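Local coordinates for protein aminopeptidase N (Francisella tularensis subsp. tularensis, PDB 5DLL) that removes N-terminal amino acids from peptides as a zinc-dependent M1-family aminopeptidase and is probably involved in degrading intracellular peptides, at residues 148-153 and 193-198; 578-583 and 634-639; 672-677 and 704-709. All blocks are in the same frame, centred on the assembly; numbering follows the deposited sequence.

Contact 1: 148-153 and 193-198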
# COMPACT_ATOMS: atom_id res chain seq x y z
N ASP A 148 12.83 20.06 5.69
CA ASP A 148 12.52 21.48 5.43
C ASP A 148 13.73 22.28 4.96
O ASP A 148 13.62 23.49 4.74
CB ASP A 148 11.84 22.15 6.64
CG ASP A 148 12.69 22.15 7.89
OD1 ASP A 148 13.56 21.26 8.03
OD2 ASP A 148 12.49 23.03 8.75
N VAL A 149 14.87 21.62 4.80
CA VAL A 149 16.03 22.22 4.16
C VAL A 149 16.23 21.54 2.81
O VAL A 149 16.59 20.36 2.74
CB VAL A 149 17.29 22.08 5.03
CG1 VAL A 149 18.50 22.69 4.33
CG2 VAL A 149 17.06 22.74 6.38
N MET A 150 15.97 22.31 1.74
CA MET A 150 16.00 21.81 0.37
C MET A 150 17.00 22.61 -0.45
O MET A 150 17.01 23.84 -0.40
CB MET A 150 14.63 21.95 -0.27
CG MET A 150 13.51 21.21 0.44
SD MET A 150 11.89 21.67 -0.22
CE MET A 150 11.97 23.41 0.21
N ALA A 151 17.82 21.91 -1.24
CA ALA A 151 18.92 22.52 -1.96
C ALA A 151 19.06 21.98 -3.38
O ALA A 151 18.62 20.87 -3.68
CB ALA A 151 20.21 22.31 -1.20
N ALA A 152 19.68 22.78 -4.25
CA ALA A 152 20.00 22.38 -5.61
C ALA A 152 21.30 21.56 -5.63
O ALA A 152 22.34 22.04 -5.20
CB ALA A 152 20.13 23.60 -6.51
N PHE A 153 21.21 20.33 -6.13
CA PHE A 153 22.32 19.37 -6.07
C PHE A 153 23.09 19.24 -7.39
O PHE A 153 22.50 18.91 -8.42
CB PHE A 153 21.80 17.98 -5.69
CG PHE A 153 21.60 17.78 -4.21
CD1 PHE A 153 20.49 18.31 -3.57
CD2 PHE A 153 22.52 17.05 -3.47
CE1 PHE A 153 20.30 18.11 -2.21
CE2 PHE A 153 22.33 16.85 -2.11
CZ PHE A 153 21.22 17.38 -1.48
N LYS A 193 15.32 22.46 -6.19
CA LYS A 193 15.54 22.29 -4.76
C LYS A 193 14.84 21.02 -4.23
O LYS A 193 13.67 20.80 -4.52
CB LYS A 193 15.03 23.51 -3.99
CG LYS A 193 15.81 24.79 -4.24
CD LYS A 193 15.05 26.02 -3.78
CE LYS A 193 15.01 26.16 -2.26
NZ LYS A 193 16.34 26.46 -1.66
N LYS A 194 15.58 20.20 -3.48
CA LYS A 194 15.01 19.01 -2.85
C LYS A 194 15.65 18.75 -1.50
O LYS A 194 16.80 19.13 -1.27
CB LYS A 194 15.19 17.78 -3.74
CG LYS A 194 16.62 17.28 -3.92
CD LYS A 194 16.63 15.95 -4.65
CE LYS A 194 18.04 15.38 -4.81
NZ LYS A 194 18.74 15.90 -6.02
N PRO A 195 14.91 18.09 -0.59
CA PRO A 195 15.51 17.65 0.67
C PRO A 195 16.43 16.45 0.44
O PRO A 195 16.28 15.73 -0.55
CB PRO A 195 14.30 17.27 1.52
CG PRO A 195 13.24 16.89 0.54
CD PRO A 195 13.49 17.70 -0.70
N CYS A 196 17.39 16.24 1.33
CA CYS A 196 18.41 15.22 1.12
C CYS A 196 17.90 13.78 1.14
O CYS A 196 18.55 12.90 0.59
CB CYS A 196 19.57 15.39 2.11
SG CYS A 196 19.10 15.43 3.86
N TYR A 197 16.74 13.52 1.75
CA TYR A 197 16.20 12.15 1.82
C TYR A 197 15.86 11.58 0.44
O TYR A 197 15.70 10.37 0.28
CB TYR A 197 15.00 12.07 2.78
CG TYR A 197 13.67 12.54 2.22
CD1 TYR A 197 12.87 11.70 1.45
CD2 TYR A 197 13.20 13.83 2.49
CE1 TYR A 197 11.65 12.13 0.95
CE2 TYR A 197 11.97 14.26 1.99
CZ TYR A 197 11.20 13.41 1.22
OH TYR A 197 9.99 13.83 0.71
N LEU A 198 15.75 12.47 -0.55
CA LEU A 198 15.53 12.09 -1.95
C LEU A 198 16.81 12.01 -2.76
O LEU A 198 16.76 11.78 -3.97
CB LEU A 198 14.60 13.09 -2.62
CG LEU A 198 13.24 13.21 -1.97
CD1 LEU A 198 12.55 14.44 -2.51
CD2 LEU A 198 12.41 11.95 -2.22

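Contact 2: 578-583 and 634-639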
# COMPACT_ATOMS: atom_id res chain seq x y z
N ASN A 578 -25.51 -11.28 6.98
CA ASN A 578 -26.59 -11.44 7.96
C ASN A 578 -27.34 -12.77 7.81
O ASN A 578 -27.87 -13.30 8.79
CB ASN A 578 -27.57 -10.27 7.88
CG ASN A 578 -26.95 -8.96 8.34
OD1 ASN A 578 -25.89 -8.94 8.98
ND2 ASN A 578 -27.61 -7.85 8.02
N ILE A 579 -27.36 -13.32 6.60
CA ILE A 579 -27.88 -14.67 6.35
C ILE A 579 -27.03 -15.72 7.07
O ILE A 579 -27.56 -16.65 7.67
CB ILE A 579 -27.92 -14.98 4.83
CG1 ILE A 579 -29.02 -14.17 4.14
CG2 ILE A 579 -28.11 -16.48 4.58
CD1 ILE A 579 -30.44 -14.66 4.39
N ILE A 580 -25.71 -15.55 7.01
CA ILE A 580 -24.77 -16.52 7.56
C ILE A 580 -24.88 -16.57 9.09
O ILE A 580 -24.94 -17.66 9.67
CB ILE A 580 -23.31 -16.17 7.17
CG1 ILE A 580 -23.15 -16.11 5.64
CG2 ILE A 580 -22.33 -17.16 7.81
CD1 ILE A 580 -22.64 -17.37 4.97
N LEU A 581 -24.91 -15.40 9.72
CA LEU A 581 -24.94 -15.30 11.19
C LEU A 581 -26.23 -15.86 11.79
O LEU A 581 -26.22 -16.41 12.89
CB LEU A 581 -24.74 -13.85 11.64
CG LEU A 581 -23.43 -13.17 11.23
CD1 LEU A 581 -23.41 -11.74 11.75
CD2 LEU A 581 -22.21 -13.94 11.73
N ASN A 582 -27.33 -15.74 11.06
CA ASN A 582 -28.61 -16.33 11.47
C ASN A 582 -28.70 -17.83 11.16
O ASN A 582 -29.74 -18.44 11.44
CB ASN A 582 -29.78 -15.60 10.82
CG ASN A 582 -29.78 -14.10 11.10
OD1 ASN A 582 -30.13 -13.30 10.23
ND2 ASN A 582 -29.39 -13.72 12.31
N ASN A 583 -27.64 -18.42 10.60
CA ASN A 583 -27.66 -19.81 10.14
C ASN A 583 -28.87 -20.06 9.22
O ASN A 583 -29.46 -21.14 9.23
CB ASN A 583 -27.66 -20.78 11.33
CG ASN A 583 -26.38 -20.72 12.14
OD1 ASN A 583 -26.38 -20.31 13.30
ND2 ASN A 583 -25.27 -21.13 11.54
N LEU A 634 -19.57 -23.65 8.72
CA LEU A 634 -20.66 -24.55 8.33
C LEU A 634 -21.81 -23.78 7.66
O LEU A 634 -22.41 -24.26 6.69
CB LEU A 634 -21.19 -25.32 9.55
CG LEU A 634 -20.19 -26.26 10.24
CD1 LEU A 634 -20.73 -26.74 11.58
CD2 LEU A 634 -19.83 -27.44 9.34
N SER A 635 -22.09 -22.58 8.16
CA SER A 635 -23.14 -21.74 7.62
C SER A 635 -22.78 -21.19 6.24
O SER A 635 -23.65 -21.08 5.37
CB SER A 635 -23.43 -20.59 8.58
OG SER A 635 -24.47 -19.76 8.11
N ARG A 636 -21.51 -20.83 6.04
CA ARG A 636 -21.03 -20.33 4.75
C ARG A 636 -20.95 -21.44 3.72
O ARG A 636 -21.25 -21.23 2.54
CB ARG A 636 -19.65 -19.66 4.89
CG ARG A 636 -19.18 -18.95 3.63
CD ARG A 636 -17.81 -18.32 3.80
NE ARG A 636 -17.38 -17.60 2.60
CZ ARG A 636 -16.84 -18.17 1.51
NH1 ARG A 636 -16.68 -19.49 1.43
NH2 ARG A 636 -16.47 -17.40 0.49
N LYS A 637 -20.53 -22.63 4.15
CA LYS A 637 -20.49 -23.78 3.26
C LYS A 637 -21.90 -24.09 2.77
O LYS A 637 -22.09 -24.46 1.62
CB LYS A 637 -19.89 -24.99 3.99
CG LYS A 637 -19.51 -26.16 3.10
CD LYS A 637 -18.74 -27.20 3.89
CE LYS A 637 -18.57 -28.50 3.11
NZ LYS A 637 -17.86 -28.29 1.82
N ASN A 638 -22.88 -23.91 3.66
CA ASN A 638 -24.28 -24.18 3.35
C ASN A 638 -24.84 -23.27 2.27
O ASN A 638 -25.42 -23.75 1.30
CB ASN A 638 -25.14 -24.06 4.61
CG ASN A 638 -26.57 -24.51 4.38
OD1 ASN A 638 -26.82 -25.53 3.73
ND2 ASN A 638 -27.52 -23.77 4.93
N VAL A 639 -24.68 -21.95 2.43
CA VAL A 639 -25.21 -21.01 1.43
C VAL A 639 -24.45 -21.08 0.11
O VAL A 639 -25.07 -20.97 -0.96
CB VAL A 639 -25.24 -19.55 1.94
CG1 VAL A 639 -25.99 -19.46 3.26
CG2 VAL A 639 -23.85 -18.96 2.06

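Contact 3: 672-677 and 704-709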
# COMPACT_ATOMS: atom_id res chain seq x y z
N ALA A 672 -11.34 -8.71 -16.65
CA ALA A 672 -12.61 -8.85 -15.93
C ALA A 672 -13.34 -10.14 -16.29
O ALA A 672 -14.02 -10.73 -15.45
CB ALA A 672 -13.51 -7.65 -16.22
N LYS A 673 -13.20 -10.55 -17.56
CA LYS A 673 -13.77 -11.80 -18.07
C LYS A 673 -13.17 -12.98 -17.29
O LYS A 673 -13.89 -13.84 -16.79
CB LYS A 673 -13.46 -11.95 -19.57
CG LYS A 673 -14.60 -12.41 -20.46
CD LYS A 673 -14.39 -11.91 -21.90
CE LYS A 673 -15.09 -12.75 -22.96
NZ LYS A 673 -16.55 -12.47 -23.14
N ARG A 674 -11.84 -12.97 -17.18
CA ARG A 674 -11.08 -14.06 -16.55
C ARG A 674 -11.40 -14.28 -15.07
O ARG A 674 -11.26 -15.40 -14.57
CB ARG A 674 -9.57 -13.83 -16.69
CG ARG A 674 -8.96 -14.37 -17.97
CD ARG A 674 -7.45 -14.30 -17.93
NE ARG A 674 -6.97 -12.92 -18.00
CZ ARG A 674 -6.77 -12.23 -19.12
NH1 ARG A 674 -7.00 -12.78 -20.31
NH2 ARG A 674 -6.33 -10.98 -19.06
N LYS A 675 -11.79 -13.23 -14.37
CA LYS A 675 -12.09 -13.39 -12.95
C LYS A 675 -13.54 -13.78 -12.69
O LYS A 675 -13.80 -14.58 -11.80
CB LYS A 675 -11.66 -12.18 -12.12
CG LYS A 675 -12.24 -10.84 -12.51
CD LYS A 675 -11.69 -9.74 -11.61
CE LYS A 675 -10.19 -9.53 -11.81
NZ LYS A 675 -9.68 -8.35 -11.05
N LEU A 676 -14.47 -13.26 -13.48
CA LEU A 676 -15.85 -13.75 -13.42
C LEU A 676 -15.89 -15.22 -13.83
O LEU A 676 -16.61 -16.03 -13.24
CB LEU A 676 -16.79 -12.95 -14.32
CG LEU A 676 -18.26 -13.39 -14.23
CD1 LEU A 676 -18.80 -13.17 -12.83
CD2 LEU A 676 -19.14 -12.69 -15.25
N LYS A 677 -15.10 -15.56 -14.86
CA LYS A 677 -14.91 -16.96 -15.25
C LYS A 677 -14.46 -17.81 -14.06
O LYS A 677 -14.96 -18.91 -13.85
CB LYS A 677 -13.88 -17.05 -16.38
CG LYS A 677 -13.45 -18.47 -16.71
CD LYS A 677 -12.67 -18.57 -18.00
CE LYS A 677 -11.37 -17.78 -17.94
NZ LYS A 677 -10.42 -18.25 -18.99
N ALA A 704 -4.67 -23.52 -20.61
CA ALA A 704 -4.39 -22.11 -20.30
C ALA A 704 -3.09 -21.63 -20.94
O ALA A 704 -2.09 -22.35 -20.92
CB ALA A 704 -4.33 -21.90 -18.79
N ASP A 705 -3.11 -20.43 -21.50
CA ASP A 705 -1.92 -19.83 -22.14
C ASP A 705 -1.32 -18.71 -21.29
O ASP A 705 -0.49 -17.93 -21.77
CB ASP A 705 -2.25 -19.35 -23.57
CG ASP A 705 -3.16 -18.12 -23.60
OD1 ASP A 705 -4.00 -17.96 -22.69
OD2 ASP A 705 -3.05 -17.32 -24.55
N ASN A 706 -1.72 -18.64 -20.02
CA ASN A 706 -1.22 -17.64 -19.08
C ASN A 706 -1.29 -18.15 -17.65
O ASN A 706 -1.92 -19.18 -17.39
CB ASN A 706 -2.02 -16.34 -19.22
CG ASN A 706 -3.46 -16.49 -18.75
OD1 ASN A 706 -3.73 -16.49 -17.54
ND2 ASN A 706 -4.39 -16.61 -19.69
N MET A 707 -0.66 -17.44 -16.72
CA MET A 707 -0.65 -17.88 -15.32
C MET A 707 -1.99 -17.64 -14.61
O MET A 707 -2.39 -18.45 -13.77
CB MET A 707 0.47 -17.21 -14.53
CG MET A 707 0.72 -17.83 -13.15
SD MET A 707 1.10 -19.60 -13.18
CE MET A 707 2.61 -19.62 -14.15
N THR A 708 -2.68 -16.55 -14.94
CA THR A 708 -3.95 -16.23 -14.29
C THR A 708 -4.95 -17.39 -14.39
O THR A 708 -5.56 -17.77 -13.40
CB THR A 708 -4.59 -14.96 -14.88
OG1 THR A 708 -3.57 -14.01 -15.21
CG2 THR A 708 -5.57 -14.35 -13.88
N ASP A 709 -5.08 -17.95 -15.59
CA ASP A 709 -5.97 -19.09 -15.83
C ASP A 709 -5.44 -20.38 -15.23
O ASP A 709 -6.21 -21.21 -14.74
CB ASP A 709 -6.19 -19.29 -17.34
CG ASP A 709 -7.19 -18.30 -17.94
OD1 ASP A 709 -7.92 -17.62 -17.18
OD2 ASP A 709 -7.26 -18.23 -19.18

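Contact 1: 148-153 and 193-198
Ala151 and Lys194 are joined by a reciprocal pair of backbone hydrogen bonds, Ala151 N to Lys194 O at 3.0 Å and Lys194 N to Ala151 O at 3.1 Å. They form an antiparallel hydrogen-bonded pair, the firm one between the start of strand 150-160 and the short strand 193-195. The strands are far from straight antiparallel: their local directions differ by 118°. CA-H...O contacts supplement the bonds, among them Met150 CA to Lys194 O at 3.2 Å.

A third hydrogen bond comes from a side chain. In Lys193 the bends at chi3 and chi4 bring NZ to Met150 O, 3.0 Å away.

Apolar packing occupies the face bearing Met150 and Pro195. Their side chains run alongside each other in the same direction, with Met150 CG 3.7 Å from Pro195 CD. On the other side, the aliphatic part of Lys194 crosses the Phe153 side chain at about a right angle, CE approaching Phe153 CD1 at 4.0 Å. The Lys194 chi4 bend (-86°) carries NZ to 3.7 Å from Phe153 CB, while the charge itself is paired with Asp190. Phe153 CE1 meets Lys194 O at the ring edge.

This junction belongs to the mixed sheet of the N-terminal M1 domain. Strand 26-36 runs parallel to strand 150-160 and bonds to Ala152, with Ile28 and Thr31 packing on Ala151; strand 183-191 takes over as partner from Phe153, which bonds through its backbone to Asp190. Met150 and Pro195 touch Thr321 of strand 321-322, joining this sheet to the neighbouring peptidase domain.

Contact 2: 578-583 and 634-639
Ser635 reaches from helix 629-646 to Ile580 in the last turn of helix 565-581, a helix-helix contact within the C-terminal helical domain, which is classed with the ARM repeats. The first helix finishes in a Schellman motif: Asn583 takes a positive phi of 51° and its backbone turns back on the preceding turn.

The polar part of the contact is centred on one carbonyl. Ser635 OG donates to Ile580 O at 2.7 Å, lying in the carbonyl plane and on a lone pair. The same oxygen accepts Asn583 N at 3.0 Å, so it is gripped by two donors, one from its own helix end and one from the neighbouring helix. The serine hydroxyl thereby ties the second helix directly to the capped terminus of the first.

Van der Waals contacts flank this bond. The two branches of Ile580 divide the work: CG2, set anti to the backbone N, lies against the serine hydroxymethyl, whereas CG1, anti to the carbonyl carbon, carries CD1 over the backbone of the second helix, 3.4 Å from Arg636 CA. There CD1 also meets Val639 CG2 at 3.5 Å, the two side chains crossing at about a right angle. Ile579 adds a more distant touch through its own CG2, 3.9 Å from Val639 CG1.

Beyond its CA, Arg636 turns CB and CG to the isoleucine methyl. Its chain extends from CG to NE and takes the guanidinium away to the carbonyls of Ile614 and Pro615. Ile620 of helix 617-621 packs against Ile580 as well. Beyond the helix end, the exposed Asn583 brings its ND2 within 3.5 Å of Ser635 CB.

Contact 3: 672-677 and 704-709
Lys677 and Asp709 form a salt bridge in which NZ lies to one side of the carboxylate plane, equally far (3.2 Å) from Asp709 OD1 and OD2, though both hydrogen bonds are weak. The lysine leaves its helix with CG anti to the backbone N (chi1 171°) and bends at chi3, meeting the aspartate side chain at about a right angle.

Arg674 approaches the same carboxylate with its aliphatic part: CD is 3.4 Å from Asp709 OD1, and CD also touches Thr708 CB. A bend at chi3 (-69°) turns the guanidinium onward to Asp297 and the carbonyl of Ser665, its plane 65° from that of the carboxylate.

Asp709 stands in the first turn of helix 707-717, and this turn is N-capped by Asn706, whose OD1 accepts Asp709 N at 2.8 Å. With its OD1 turned to that amide, Asn706 directs ND2 to Asp709 OD2 and Asp705 OD1, both weak bonds at 3.3 Å. Leu700 of helix 691-703, within the C-terminal helical domain, packs against both Lys677 and Asp709.

The three contacts follow one another along the chain without overlapping. Contact 1 belongs to the N-terminal domain and lies on the opposite side of the chain's centre from the other two, its centre 57 Å from that of contact 2 and 46 Å from that of contact 3. Contacts 2 and 3 share the C-terminal helical domain, yet even they do not touch, with nearest atoms about 13 Å apart. Contact 1 alone lies near the active site: the side chain of Pro195 is about 13 Å from the zinc ion held by His309, His313 and Glu332, and about 10 Å from the side chain of His313. Contacts 2 and 3 join helices away from the metal sites.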